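Local coordinates for protein carbonic anhydrase (Porphyridium purpureum, PDB 1DDZ) that probably catalyses the reversible hydration of carbon dioxide to hydrogencarbonate and a proton, as a zinc-dependent beta-class carbonic anhydrase, at residues G129-G134 against G211-V216; I326-S331 against C382-C387; K121-L126 against A203-T208; Q319-L324 against E345-R350; A99-H104 against R153-V158. All blocks are in the same frame, centred on the assembly; numbering follows the deposited sequence.

Contact 1 (G129-G134 against G211-V216); sequences GHYGCG and GVVYGV. With ZN (zinc ion), chain C.
G129 N donates to V212 O at 3.1 Å, and two residues on Y131 N reaches Y214 O at 3.0 Å; both bonds are close to straight, with N-H...O angles of 164° and 161°. This buried half of the contact is close-fitted. V213 CG1 lies 3.4 Å from G129 O, and the same methyl sits over the rim of one face of the Y131 ring, the two side chains crossing at about a right angle. On the other face of the sheet the Y214 ring turns one face to H130 CB, 3.9 Å from Y214 CE2. The looser side is that of G215, which the partly exposed Y131 ring passes obliquely, with CD1 3.7 Å from G215 N. The Y131 hydroxyl is hydrogen-bonded to E181 of helix 172-193. The chain then leaves the strand in a type II turn from H130 to C133, G132 taking the exposed, positive-phi corner. With CG set between backbone N and carbonyl carbon (chi1 62°), the H130 ring swings off the neighbouring strand, and its NE2 binds zinc at 2.0 Å. C133 SG is a second ligand, C74 and D76 completing the zinc site at the C-terminal edge of the parallel strands, as in beta-carbonic anhydrases.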
# COMPACT_ATOMS: atom_id res chain seq x y z
N GLY A 129 12.08 -16.67 -6.97
CA GLY A 129 11.99 -15.94 -8.22
C GLY A 129 12.18 -16.97 -9.30
O GLY A 129 12.54 -18.11 -9.00
N HIS A 130 12.00 -16.59 -10.56
CA HIS A 130 12.16 -17.53 -11.65
C HIS A 130 12.76 -16.81 -12.86
O HIS A 130 12.43 -15.67 -13.13
CB HIS A 130 10.80 -18.16 -12.00
CG HIS A 130 9.77 -17.16 -12.47
ND1 HIS A 130 9.18 -17.25 -13.71
CD2 HIS A 130 9.27 -16.04 -11.89
CE1 HIS A 130 8.36 -16.23 -13.87
NE2 HIS A 130 8.40 -15.47 -12.79
N TYR A 131 13.65 -17.49 -13.57
CA TYR A 131 14.29 -16.91 -14.75
C TYR A 131 13.24 -16.62 -15.80
O TYR A 131 12.23 -17.33 -15.87
CB TYR A 131 15.38 -17.83 -15.28
CG TYR A 131 16.53 -18.00 -14.31
CD1 TYR A 131 16.91 -19.25 -13.86
CD2 TYR A 131 17.22 -16.89 -13.81
CE1 TYR A 131 17.93 -19.40 -12.94
CE2 TYR A 131 18.25 -17.03 -12.89
CZ TYR A 131 18.60 -18.28 -12.46
OH TYR A 131 19.62 -18.44 -11.55
N GLY A 132 13.43 -15.55 -16.57
CA GLY A 132 12.46 -15.17 -17.59
C GLY A 132 11.23 -14.43 -17.06
O GLY A 132 10.31 -14.11 -17.81
N CYS A 133 11.24 -14.10 -15.77
CA CYS A 133 10.14 -13.39 -15.13
C CYS A 133 9.65 -12.19 -15.94
O CYS A 133 10.39 -11.22 -16.11
CB CYS A 133 10.57 -12.93 -13.75
SG CYS A 133 9.31 -12.07 -12.80
N GLY A 134 8.39 -12.25 -16.40
CA GLY A 134 7.78 -11.16 -17.15
C GLY A 134 7.77 -9.84 -16.39
O GLY A 134 7.89 -8.77 -17.00
N GLY A 211 16.38 -17.44 0.14
CA GLY A 211 16.08 -17.10 -1.24
C GLY A 211 16.34 -18.28 -2.17
O GLY A 211 17.28 -19.05 -1.98
N VAL A 212 15.57 -18.36 -3.24
CA VAL A 212 15.71 -19.47 -4.17
C VAL A 212 15.24 -19.01 -5.56
O VAL A 212 14.50 -18.04 -5.66
CB VAL A 212 14.88 -20.66 -3.54
CG1 VAL A 212 13.56 -20.88 -4.24
CG2 VAL A 212 15.73 -21.87 -3.38
N VAL A 213 15.77 -19.58 -6.65
CA VAL A 213 15.34 -19.24 -8.03
C VAL A 213 15.36 -20.54 -8.77
O VAL A 213 16.02 -21.47 -8.33
CB VAL A 213 16.37 -18.44 -8.92
CG1 VAL A 213 15.78 -17.15 -9.49
CG2 VAL A 213 17.71 -18.29 -8.25
N TYR A 214 14.74 -20.58 -9.94
CA TYR A 214 14.78 -21.76 -10.75
C TYR A 214 14.40 -21.34 -12.14
O TYR A 214 13.84 -20.27 -12.34
CB TYR A 214 13.80 -22.83 -10.24
CG TYR A 214 12.34 -22.56 -10.50
CD1 TYR A 214 11.66 -23.17 -11.58
CD2 TYR A 214 11.62 -21.69 -9.69
CE1 TYR A 214 10.28 -22.91 -11.83
CE2 TYR A 214 10.28 -21.43 -9.92
CZ TYR A 214 9.61 -22.03 -10.99
OH TYR A 214 8.30 -21.64 -11.11
N GLY A 215 14.75 -22.17 -13.11
CA GLY A 215 14.36 -21.92 -14.47
C GLY A 215 13.39 -23.04 -14.74
O GLY A 215 13.64 -24.19 -14.35
N VAL A 216 12.27 -22.74 -15.39
CA VAL A 216 11.25 -23.76 -15.66
C VAL A 216 11.77 -24.90 -16.55
O VAL A 216 11.20 -25.98 -16.56
CB VAL A 216 9.97 -23.11 -16.26
CG1 VAL A 216 10.19 -22.70 -17.70
CG2 VAL A 216 8.78 -24.05 -16.15
ZN ZN C . 7.60 -13.61 -13.08

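Contact 2 (I326-S331 against C382-C387); sequences IGCADS and CGHYAC. With ZN (zinc ion), chain D.
D330 and H384 meet through the zinc ion they share. Metal coordination dominates the contact: C328 SG and C387 SG each lie 2.3 Å from zinc and H384 NE2 2.0 Å, with D330 OD2 as the fourth ligand, so each segment supplies two. D330 OD2 arrives in the plane of the H384 ring, at its edge, with the carboxylate turned 71° from that ring; the 3.2 Å between D330 OD2 and H384 NE2 reflects the common metal and is not a hydrogen bond. C328 SG also stands at the ring edge, whereas C387 CB lies over the rim of one face. This Cys2-Asp-His tetrahedron, with the aspartate on the metal, is the closed-type site of beta-carbonic anhydrases, set where parallel strands 323-328 and 378-384 run out at their C-terminal ends. Backbone bonding keeps the strands together just before the site: C382 N to I326 O is nearly straight at 174°. Farther along they splay, and a water bridges C328 N and C382 O. The ligand sulfurs are also held by backbone N-H groups: D330 N donates to C328 SG at 3.5 Å, and C387 SG, anti to its backbone N, N-caps the following helix.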
# COMPACT_ATOMS: atom_id res chain seq x y z
N ILE A 326 -7.48 -15.35 -8.60
CA ILE A 326 -7.20 -14.65 -7.35
C ILE A 326 -7.71 -15.56 -6.23
O ILE A 326 -8.92 -15.73 -6.06
CB ILE A 326 -7.91 -13.31 -7.29
CG1 ILE A 326 -7.45 -12.46 -8.48
CG2 ILE A 326 -7.64 -12.64 -5.93
CD1 ILE A 326 -8.34 -11.28 -8.82
N GLY A 327 -6.79 -16.17 -5.49
CA GLY A 327 -7.17 -17.09 -4.43
C GLY A 327 -6.60 -16.75 -3.09
O GLY A 327 -5.94 -15.72 -2.92
N CYS A 328 -6.85 -17.62 -2.11
CA CYS A 328 -6.38 -17.40 -0.76
C CYS A 328 -5.03 -18.04 -0.51
O CYS A 328 -4.76 -19.13 -0.98
CB CYS A 328 -7.40 -17.95 0.24
SG CYS A 328 -6.89 -17.67 1.97
N ALA A 329 -4.21 -17.40 0.32
CA ALA A 329 -2.89 -17.92 0.64
C ALA A 329 -2.91 -19.32 1.27
O ALA A 329 -1.90 -19.99 1.30
CB ALA A 329 -2.12 -16.94 1.48
N ASP A 330 -4.06 -19.72 1.81
CA ASP A 330 -4.23 -21.05 2.39
C ASP A 330 -3.94 -22.12 1.31
O ASP A 330 -3.30 -23.15 1.58
CB ASP A 330 -5.62 -21.24 2.98
CG ASP A 330 -5.83 -20.39 4.24
OD1 ASP A 330 -4.88 -20.30 5.06
OD2 ASP A 330 -6.89 -19.79 4.40
N SER A 331 -4.51 -21.91 0.12
CA SER A 331 -4.29 -22.76 -1.04
C SER A 331 -4.14 -24.27 -0.89
O SER A 331 -3.06 -24.82 -1.12
CB SER A 331 -3.09 -22.22 -1.85
OG SER A 331 -2.19 -21.44 -1.04
N CYS A 382 -11.52 -16.91 -6.22
CA CYS A 382 -11.82 -18.16 -5.55
C CYS A 382 -11.63 -18.14 -4.05
O CYS A 382 -10.57 -17.77 -3.54
CB CYS A 382 -10.96 -19.28 -6.13
SG CYS A 382 -11.33 -20.93 -5.45
N GLY A 383 -12.72 -18.43 -3.34
CA GLY A 383 -12.67 -18.51 -1.89
C GLY A 383 -12.74 -19.99 -1.55
O GLY A 383 -12.88 -20.81 -2.45
N HIS A 384 -12.65 -20.37 -0.28
CA HIS A 384 -12.71 -21.79 0.08
C HIS A 384 -13.37 -21.95 1.45
O HIS A 384 -13.17 -21.12 2.34
CB HIS A 384 -11.31 -22.48 0.03
CG HIS A 384 -10.28 -21.89 0.95
ND1 HIS A 384 -9.75 -22.59 2.00
CD2 HIS A 384 -9.74 -20.65 1.01
CE1 HIS A 384 -8.92 -21.81 2.68
NE2 HIS A 384 -8.90 -20.62 2.10
N TYR A 385 -14.17 -23.01 1.61
CA TYR A 385 -14.87 -23.24 2.87
C TYR A 385 -13.92 -23.42 4.02
O TYR A 385 -12.81 -23.88 3.83
CB TYR A 385 -15.82 -24.41 2.76
CG TYR A 385 -16.98 -24.10 1.86
CD1 TYR A 385 -17.33 -24.93 0.81
CD2 TYR A 385 -17.72 -22.92 2.04
CE1 TYR A 385 -18.37 -24.62 -0.04
CE2 TYR A 385 -18.77 -22.60 1.20
CZ TYR A 385 -19.09 -23.45 0.16
OH TYR A 385 -20.11 -23.13 -0.71
N ALA A 386 -14.31 -22.95 5.18
CA ALA A 386 -13.48 -23.03 6.38
C ALA A 386 -12.18 -22.19 6.33
O ALA A 386 -11.30 -22.37 7.15
CB ALA A 386 -13.17 -24.50 6.73
N CYS A 387 -12.11 -21.24 5.39
CA CYS A 387 -10.96 -20.33 5.26
C CYS A 387 -10.48 -19.75 6.61
O CYS A 387 -11.21 -18.99 7.27
CB CYS A 387 -11.31 -19.18 4.30
SG CYS A 387 -9.96 -17.98 4.02
ZN ZN D . -8.15 -19.14 3.25
O HOH W 1 -8.88 -19.74 -2.58
O HOH W 2 -8.32 -22.29 5.75

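Contact 3 (K121-L126 against A203-T208); sequences KVKHIL and AGQELT
The start of two neighbouring parallel strands in the alpha/beta sheet of the beta-carbonic anhydrase fold is fixed here, where V122 and K123 lead into strand 124-130 and Q205-L207 into strand 208-214. T208 is gripped through both backbone groups: its N donates to K123 O at 3.1 Å, and its O accepts from I125 N at 2.9 Å, with N-H...O angles of 163° and 158°. This is the parallel bridge in which one residue is bonded to the two flanking its partner, H124. One face of the sheet carries the side chains of both H124 and T208. Beneath the other, L207 is buried. Its CG stands anti to the backbone N (chi1 -179°), which carries L207 CD1 across to I125 CD1 at 3.7 Å and to V122 CG1 at 4.0 Å. These branches cross at a slant, in a layer closed by V117 of helix 107-119 and by V197 and A200 of helix 195-202. That second helix ends in a Schellman motif with G204 as its C-prime residue. Before the strands pair, water takes over from direct bonds. K123 bends at chi2 and lays CD against the backbone, 3.3 Å from E206 O, while its NZ is held by two waters. One of these gathers four groups, receiving from K123 NZ and Q205 NE2 and donating to V122 O and, at 2.8 Å, to E206 O.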
# COMPACT_ATOMS: atom_id res chain seq x y z
N LYS A 121 2.56 -19.97 12.82
CA LYS A 121 3.83 -20.40 13.42
C LYS A 121 4.67 -21.14 12.38
O LYS A 121 5.23 -22.20 12.63
CB LYS A 121 3.58 -21.25 14.66
CG LYS A 121 2.86 -20.50 15.78
CD LYS A 121 3.63 -19.25 16.08
CE LYS A 121 3.00 -18.41 17.16
NZ LYS A 121 3.87 -17.22 17.43
N VAL A 122 4.74 -20.54 11.19
CA VAL A 122 5.51 -21.09 10.08
C VAL A 122 7.00 -21.10 10.49
O VAL A 122 7.46 -20.18 11.14
CB VAL A 122 5.24 -20.21 8.82
CG1 VAL A 122 6.35 -19.26 8.55
CG2 VAL A 122 4.91 -21.05 7.66
N LYS A 123 7.75 -22.14 10.12
CA LYS A 123 9.15 -22.21 10.50
C LYS A 123 10.14 -21.71 9.44
O LYS A 123 11.26 -21.32 9.75
CB LYS A 123 9.53 -23.64 10.89
CG LYS A 123 8.95 -24.13 12.21
CD LYS A 123 9.24 -23.17 13.36
CE LYS A 123 8.35 -23.47 14.58
NZ LYS A 123 8.25 -22.34 15.57
N HIS A 124 9.75 -21.77 8.18
CA HIS A 124 10.63 -21.37 7.12
C HIS A 124 9.86 -20.53 6.14
O HIS A 124 8.72 -20.84 5.83
CB HIS A 124 11.16 -22.60 6.40
CG HIS A 124 11.83 -23.59 7.30
ND1 HIS A 124 11.25 -24.79 7.66
CD2 HIS A 124 13.01 -23.53 7.96
CE1 HIS A 124 12.04 -25.42 8.51
NE2 HIS A 124 13.11 -24.68 8.71
N ILE A 125 10.50 -19.46 5.67
CA ILE A 125 9.94 -18.54 4.69
C ILE A 125 10.85 -18.62 3.48
O ILE A 125 12.07 -18.54 3.60
CB ILE A 125 9.92 -17.07 5.21
CG1 ILE A 125 9.03 -16.94 6.44
CG2 ILE A 125 9.45 -16.10 4.09
CD1 ILE A 125 9.19 -15.61 7.12
N LEU A 126 10.27 -18.82 2.30
CA LEU A 126 11.05 -18.89 1.07
C LEU A 126 10.59 -17.79 0.10
O LEU A 126 9.38 -17.56 -0.07
CB LEU A 126 10.85 -20.25 0.38
CG LEU A 126 11.53 -21.50 0.96
CD1 LEU A 126 10.93 -22.74 0.39
CD2 LEU A 126 12.98 -21.48 0.60
N ALA A 203 12.27 -12.54 19.95
CA ALA A 203 11.61 -13.45 20.88
C ALA A 203 12.19 -14.86 20.78
O ALA A 203 11.64 -15.80 21.35
CB ALA A 203 10.12 -13.47 20.62
N GLY A 204 13.28 -15.00 20.04
CA GLY A 204 13.90 -16.30 19.89
C GLY A 204 13.09 -17.34 19.15
O GLY A 204 13.32 -18.54 19.34
N GLN A 205 12.15 -16.91 18.32
CA GLN A 205 11.33 -17.84 17.55
C GLN A 205 12.14 -18.40 16.37
O GLN A 205 12.80 -17.65 15.65
CB GLN A 205 10.05 -17.15 17.04
CG GLN A 205 9.21 -18.00 16.09
CD GLN A 205 7.89 -17.36 15.78
OE1 GLN A 205 7.46 -16.46 16.50
NE2 GLN A 205 7.23 -17.81 14.72
N GLU A 206 12.05 -19.71 16.18
CA GLU A 206 12.77 -20.39 15.11
C GLU A 206 12.13 -19.99 13.79
O GLU A 206 10.98 -20.35 13.52
CB GLU A 206 12.62 -21.90 15.30
CG GLU A 206 13.79 -22.72 14.83
CD GLU A 206 14.83 -22.96 15.92
OE1 GLU A 206 15.07 -22.07 16.77
OE2 GLU A 206 15.41 -24.07 15.93
N LEU A 207 12.87 -19.24 12.97
CA LEU A 207 12.34 -18.76 11.70
C LEU A 207 13.45 -18.42 10.71
O LEU A 207 14.18 -17.43 10.89
CB LEU A 207 11.45 -17.52 11.94
CG LEU A 207 10.74 -16.82 10.76
CD1 LEU A 207 9.76 -17.78 10.09
CD2 LEU A 207 9.99 -15.60 11.28
N THR A 208 13.55 -19.21 9.66
CA THR A 208 14.56 -18.96 8.63
C THR A 208 13.97 -18.25 7.41
O THR A 208 12.80 -18.42 7.09
CB THR A 208 15.17 -20.25 8.11
OG1 THR A 208 14.14 -21.08 7.58
CG2 THR A 208 15.92 -20.97 9.22
O HOH W 3 8.19 -20.17 13.79
O HOH W 4 10.23 -21.52 17.77
O HOH W 5 13.67 -20.40 5.01

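Contact 4 (Q319-L324 against E345-R350); sequences QTPEIL and EVFVHR
L324 meets the F347 ring edge-on: L324 CD2 lies near the ring plane, 4.0 Å from F347 CD2. As partners in a parallel bridge the two residues share a face of the sheet; both have CG anti to the backbone N (L324 chi1 -163°, F347 chi1 -158°), yet they diverge. L324 leans over the neighbouring strand until its CD2 is 3.5 Å from F347 O, whereas the phenyl ring leads off toward Y369, whose ring it meets at a shallow angle, and toward D76, a ligand of the zinc site formed by C74, D76, H130 and C133. P321 meets F347 nearer the backbone, with P321 CG 4.1 Å from F347 CB and oblique to the ring. P321 CB also comes within 3.3 Å of E345 O. On the opposite face I323 packs on V346, with I323 CG1 3.8 Å from V346 CB. Between these two layers one direct backbone bond fastens the strands: F347 N gives its hydrogen to I323 O at 2.9 Å, nearly in line with the carbonyl. At the outer end, water takes the place of a second bond, accepting from E322 N and donating to E345 O. H349 closes the inner end, its CB 4.4 Å from L324 CD2 and its ND1 hydrogen-bonded to R96 O. Helix 361-373 lies against the face of L324 and F347, through V366. The arrangement is that of a parallel beta-alpha-beta unit, strand 323-328, helix 335-338 and strand 346-351, in a beta-carbonic anhydrase sheet.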
# COMPACT_ATOMS: atom_id res chain seq x y z
N GLN A 319 1.57 -22.05 -23.39
CA GLN A 319 1.14 -20.75 -23.88
C GLN A 319 0.71 -19.77 -22.79
O GLN A 319 0.38 -20.18 -21.68
CB GLN A 319 0.01 -20.92 -24.91
CG GLN A 319 -1.27 -21.60 -24.40
CD GLN A 319 -2.38 -21.72 -25.46
OE1 GLN A 319 -3.53 -22.07 -25.14
NE2 GLN A 319 -2.05 -21.44 -26.72
N THR A 320 0.73 -18.48 -23.13
CA THR A 320 0.33 -17.39 -22.23
C THR A 320 -1.01 -17.75 -21.57
O THR A 320 -1.93 -18.24 -22.22
CB THR A 320 0.16 -16.05 -23.02
OG1 THR A 320 1.44 -15.60 -23.46
CG2 THR A 320 -0.47 -14.96 -22.18
N PRO A 321 -1.11 -17.52 -20.26
CA PRO A 321 -2.33 -17.83 -19.53
C PRO A 321 -3.52 -17.03 -19.99
O PRO A 321 -3.41 -15.84 -20.23
CB PRO A 321 -1.95 -17.46 -18.08
CG PRO A 321 -0.89 -16.40 -18.26
CD PRO A 321 -0.07 -16.99 -19.36
N GLU A 322 -4.67 -17.69 -20.07
CA GLU A 322 -5.90 -17.04 -20.47
C GLU A 322 -6.81 -16.72 -19.28
O GLU A 322 -7.92 -16.21 -19.46
CB GLU A 322 -6.62 -17.88 -21.51
CG GLU A 322 -5.91 -17.87 -22.86
CD GLU A 322 -6.19 -19.10 -23.72
OE1 GLU A 322 -5.60 -19.18 -24.82
OE2 GLU A 322 -6.97 -19.98 -23.29
N ILE A 323 -6.31 -16.97 -18.07
CA ILE A 323 -7.05 -16.70 -16.84
C ILE A 323 -6.21 -16.18 -15.70
O ILE A 323 -5.09 -16.62 -15.49
CB ILE A 323 -7.76 -17.94 -16.27
CG1 ILE A 323 -7.06 -19.22 -16.70
CG2 ILE A 323 -9.20 -17.95 -16.67
CD1 ILE A 323 -7.84 -20.46 -16.38
N LEU A 324 -6.80 -15.26 -14.96
CA LEU A 324 -6.18 -14.71 -13.79
C LEU A 324 -7.00 -15.38 -12.70
O LEU A 324 -8.24 -15.34 -12.74
CB LEU A 324 -6.40 -13.20 -13.69
CG LEU A 324 -5.53 -12.31 -12.76
CD1 LEU A 324 -6.38 -11.20 -12.23
CD2 LEU A 324 -4.82 -13.02 -11.64
N GLU A 345 -0.85 -22.27 -17.07
CA GLU A 345 -1.82 -21.73 -18.00
C GLU A 345 -2.74 -20.79 -17.26
O GLU A 345 -3.65 -20.22 -17.82
CB GLU A 345 -2.56 -22.82 -18.74
CG GLU A 345 -1.70 -23.41 -19.82
CD GLU A 345 -2.42 -24.41 -20.70
OE1 GLU A 345 -3.63 -24.63 -20.48
OE2 GLU A 345 -1.76 -24.96 -21.60
N VAL A 346 -2.46 -20.61 -15.97
CA VAL A 346 -3.22 -19.69 -15.15
C VAL A 346 -2.27 -18.78 -14.36
O VAL A 346 -1.25 -19.23 -13.84
CB VAL A 346 -4.36 -20.39 -14.27
CG1 VAL A 346 -4.38 -21.88 -14.46
CG2 VAL A 346 -4.28 -20.03 -12.84
N PHE A 347 -2.55 -17.48 -14.46
CA PHE A 347 -1.80 -16.41 -13.79
C PHE A 347 -2.44 -16.36 -12.41
O PHE A 347 -3.66 -16.23 -12.33
CB PHE A 347 -2.07 -15.11 -14.56
CG PHE A 347 -1.04 -14.04 -14.36
CD1 PHE A 347 0.26 -14.21 -14.81
CD2 PHE A 347 -1.39 -12.83 -13.74
CE1 PHE A 347 1.21 -13.19 -14.65
CE2 PHE A 347 -0.45 -11.80 -13.58
CZ PHE A 347 0.86 -11.99 -14.03
N VAL A 348 -1.66 -16.40 -11.34
CA VAL A 348 -2.21 -16.44 -9.99
C VAL A 348 -1.81 -15.37 -8.99
O VAL A 348 -0.64 -15.03 -8.86
CB VAL A 348 -1.89 -17.82 -9.32
CG1 VAL A 348 -2.53 -17.91 -7.94
CG2 VAL A 348 -2.37 -18.96 -10.18
N HIS A 349 -2.80 -14.90 -8.23
CA HIS A 349 -2.57 -13.91 -7.18
C HIS A 349 -3.15 -14.54 -5.91
O HIS A 349 -4.25 -15.07 -5.93
CB HIS A 349 -3.28 -12.59 -7.49
CG HIS A 349 -3.12 -11.54 -6.43
ND1 HIS A 349 -1.92 -11.29 -5.81
CD2 HIS A 349 -4.02 -10.69 -5.88
CE1 HIS A 349 -2.08 -10.33 -4.91
NE2 HIS A 349 -3.35 -9.95 -4.93
N ARG A 350 -2.39 -14.56 -4.82
CA ARG A 350 -2.87 -15.12 -3.57
C ARG A 350 -2.54 -14.23 -2.43
O ARG A 350 -1.41 -13.76 -2.30
CB ARG A 350 -2.25 -16.47 -3.29
CG ARG A 350 -2.75 -17.54 -4.16
CD ARG A 350 -2.27 -18.88 -3.70
NE ARG A 350 -2.75 -19.91 -4.60
CZ ARG A 350 -4.01 -20.33 -4.65
NH1 ARG A 350 -4.92 -19.81 -3.84
NH2 ARG A 350 -4.36 -21.25 -5.54
O HOH W 6 -5.34 -20.55 -20.13

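Contact 5 (A99-H104 against R153-V158); sequences ANQCIH and RHIRDV
The loop leading from strand 92-97 to helix 107-119 passes beside one of the zinc sites, with the side chain of A99 about 4 Å from that of C133, and leans on helix 147-161 through three side chains. I103 makes a CH-pi contact with H154. I103 CG1 stands over the ring centre, 3.8 Å from the H154 centroid and 10° off the normal, while I103 CD1 approaches H154 CD2 at 3.4 Å. I103 CG1 is anti to its carbonyl carbon (chi1 -63°) and CG2 anti to the backbone N, which sets both over one face of the imidazole. Farther up the helix the fit is tight: A99 CB abuts I155 CD1 at 3.5 Å, closer than usual for two carbons. Between these two points Q101, bent at chi2, lies against I155 CG1 and H154 CB, its amide plane 32° from the H154 ring. No hydrogen bond joins the two segments; the polar end of H154 is held instead from the second subunit, where S105 OG bonds NE2 and H104 meets the ring edge-to-face. The loop lies between helix 147-161 and helix 172-193, whose N183, Q187 and N190 bind its backbone, with strand 69-74 touching N100 and C102.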
# COMPACT_ATOMS: atom_id res chain seq x y z
N ALA A 99 6.42 -10.28 -9.84
CA ALA A 99 7.86 -10.35 -9.56
C ALA A 99 8.26 -10.66 -8.14
O ALA A 99 9.28 -10.18 -7.66
CB ALA A 99 8.55 -9.07 -10.03
N ASN A 100 7.44 -11.47 -7.44
CA ASN A 100 7.74 -11.89 -6.06
C ASN A 100 8.33 -10.81 -5.14
O ASN A 100 9.31 -11.04 -4.43
CB ASN A 100 8.62 -13.18 -6.05
CG ASN A 100 9.82 -13.10 -7.01
OD1 ASN A 100 9.72 -13.45 -8.18
ND2 ASN A 100 10.95 -12.64 -6.51
N GLN A 101 7.66 -9.67 -5.10
CA GLN A 101 8.11 -8.55 -4.31
C GLN A 101 7.76 -8.64 -2.85
O GLN A 101 6.69 -9.14 -2.48
CB GLN A 101 7.53 -7.25 -4.88
CG GLN A 101 8.03 -6.90 -6.25
CD GLN A 101 9.53 -6.63 -6.26
OE1 GLN A 101 10.31 -7.43 -6.78
NE2 GLN A 101 9.93 -5.54 -5.65
N CYS A 102 8.65 -8.09 -2.04
CA CYS A 102 8.48 -8.03 -0.62
C CYS A 102 8.74 -6.57 -0.25
O CYS A 102 9.70 -6.26 0.46
CB CYS A 102 9.42 -8.98 0.10
SG CYS A 102 9.02 -10.71 -0.19
N ILE A 103 7.86 -5.70 -0.73
CA ILE A 103 7.95 -4.27 -0.49
C ILE A 103 7.72 -3.97 0.99
O ILE A 103 6.75 -4.44 1.58
CB ILE A 103 6.93 -3.54 -1.39
CG1 ILE A 103 7.31 -3.77 -2.85
CG2 ILE A 103 6.84 -2.04 -1.04
CD1 ILE A 103 6.20 -3.56 -3.82
N HIS A 104 8.60 -3.16 1.59
CA HIS A 104 8.52 -2.82 3.00
C HIS A 104 7.14 -2.47 3.51
O HIS A 104 6.71 -2.99 4.52
CB HIS A 104 9.45 -1.63 3.34
CG HIS A 104 10.90 -1.89 3.05
ND1 HIS A 104 11.64 -1.10 2.19
CD2 HIS A 104 11.76 -2.80 3.56
CE1 HIS A 104 12.90 -1.51 2.20
NE2 HIS A 104 12.99 -2.53 3.02
N ARG A 153 8.78 0.03 -10.19
CA ARG A 153 9.84 0.94 -9.79
C ARG A 153 10.71 0.29 -8.73
O ARG A 153 11.86 0.63 -8.60
CB ARG A 153 9.29 2.25 -9.21
CG ARG A 153 8.76 3.26 -10.19
CD ARG A 153 9.67 3.45 -11.39
NE ARG A 153 9.39 2.46 -12.43
CZ ARG A 153 9.43 2.70 -13.74
NH1 ARG A 153 9.74 3.92 -14.19
NH2 ARG A 153 9.17 1.72 -14.60
N HIS A 154 10.16 -0.67 -7.97
CA HIS A 154 10.94 -1.34 -6.94
C HIS A 154 12.00 -2.23 -7.53
O HIS A 154 13.09 -2.34 -6.99
CB HIS A 154 10.03 -2.14 -6.00
CG HIS A 154 9.16 -1.28 -5.15
ND1 HIS A 154 9.63 -0.63 -4.02
CD2 HIS A 154 7.86 -0.92 -5.27
CE1 HIS A 154 8.66 0.09 -3.50
NE2 HIS A 154 7.58 -0.06 -4.24
N ILE A 155 11.70 -2.84 -8.67
CA ILE A 155 12.68 -3.68 -9.36
C ILE A 155 13.79 -2.77 -9.91
O ILE A 155 14.95 -3.15 -9.98
CB ILE A 155 12.01 -4.43 -10.50
CG1 ILE A 155 10.98 -5.40 -9.92
CG2 ILE A 155 13.05 -5.17 -11.33
CD1 ILE A 155 10.24 -6.19 -10.96
N ARG A 156 13.41 -1.55 -10.29
CA ARG A 156 14.33 -0.53 -10.81
C ARG A 156 15.30 -0.12 -9.71
O ARG A 156 16.45 0.18 -9.97
CB ARG A 156 13.56 0.68 -11.29
CG ARG A 156 12.92 0.44 -12.61
CD ARG A 156 13.98 0.53 -13.66
NE ARG A 156 13.47 1.32 -14.76
CZ ARG A 156 13.82 2.56 -15.05
NH1 ARG A 156 14.75 3.22 -14.35
NH2 ARG A 156 13.16 3.18 -16.00
N ASP A 157 14.83 -0.12 -8.47
CA ASP A 157 15.71 0.20 -7.36
C ASP A 157 16.74 -0.90 -7.24
O ASP A 157 17.87 -0.62 -6.92
CB ASP A 157 14.94 0.33 -6.07
CG ASP A 157 14.20 1.63 -5.97
OD1 ASP A 157 14.34 2.48 -6.88
OD2 ASP A 157 13.45 1.80 -4.99
N VAL A 158 16.35 -2.14 -7.52
CA VAL A 158 17.29 -3.25 -7.47
C VAL A 158 18.38 -3.06 -8.54
O VAL A 158 19.56 -3.25 -8.26
CB VAL A 158 16.58 -4.61 -7.68
CG1 VAL A 158 17.57 -5.75 -7.61
CG2 VAL A 158 15.52 -4.78 -6.61

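Contacts 5, 3 and 1 belong to the first carbonic anhydrase range and interlace along the chain, their segments alternating; contacts 4 and 2 belong to the second half and likewise cross. Contacts 1 and 3 pin the two ends of the neighbouring strands 124-130 and 208-214, centres 23 Å apart. Contact 5 touches contact 1 beside one zinc, where C133 SG packs on A99 CA. Contacts 2 and 4 share strand 323-328 and pair it with its two neighbours, meeting through G327 and H349; their centres are 16 Å apart. Each half of the chain has its own zinc site, the centres of contacts 1 and 2 lying 25 Å apart, and F347 of contact 4 reaches toward the zinc of contact 1.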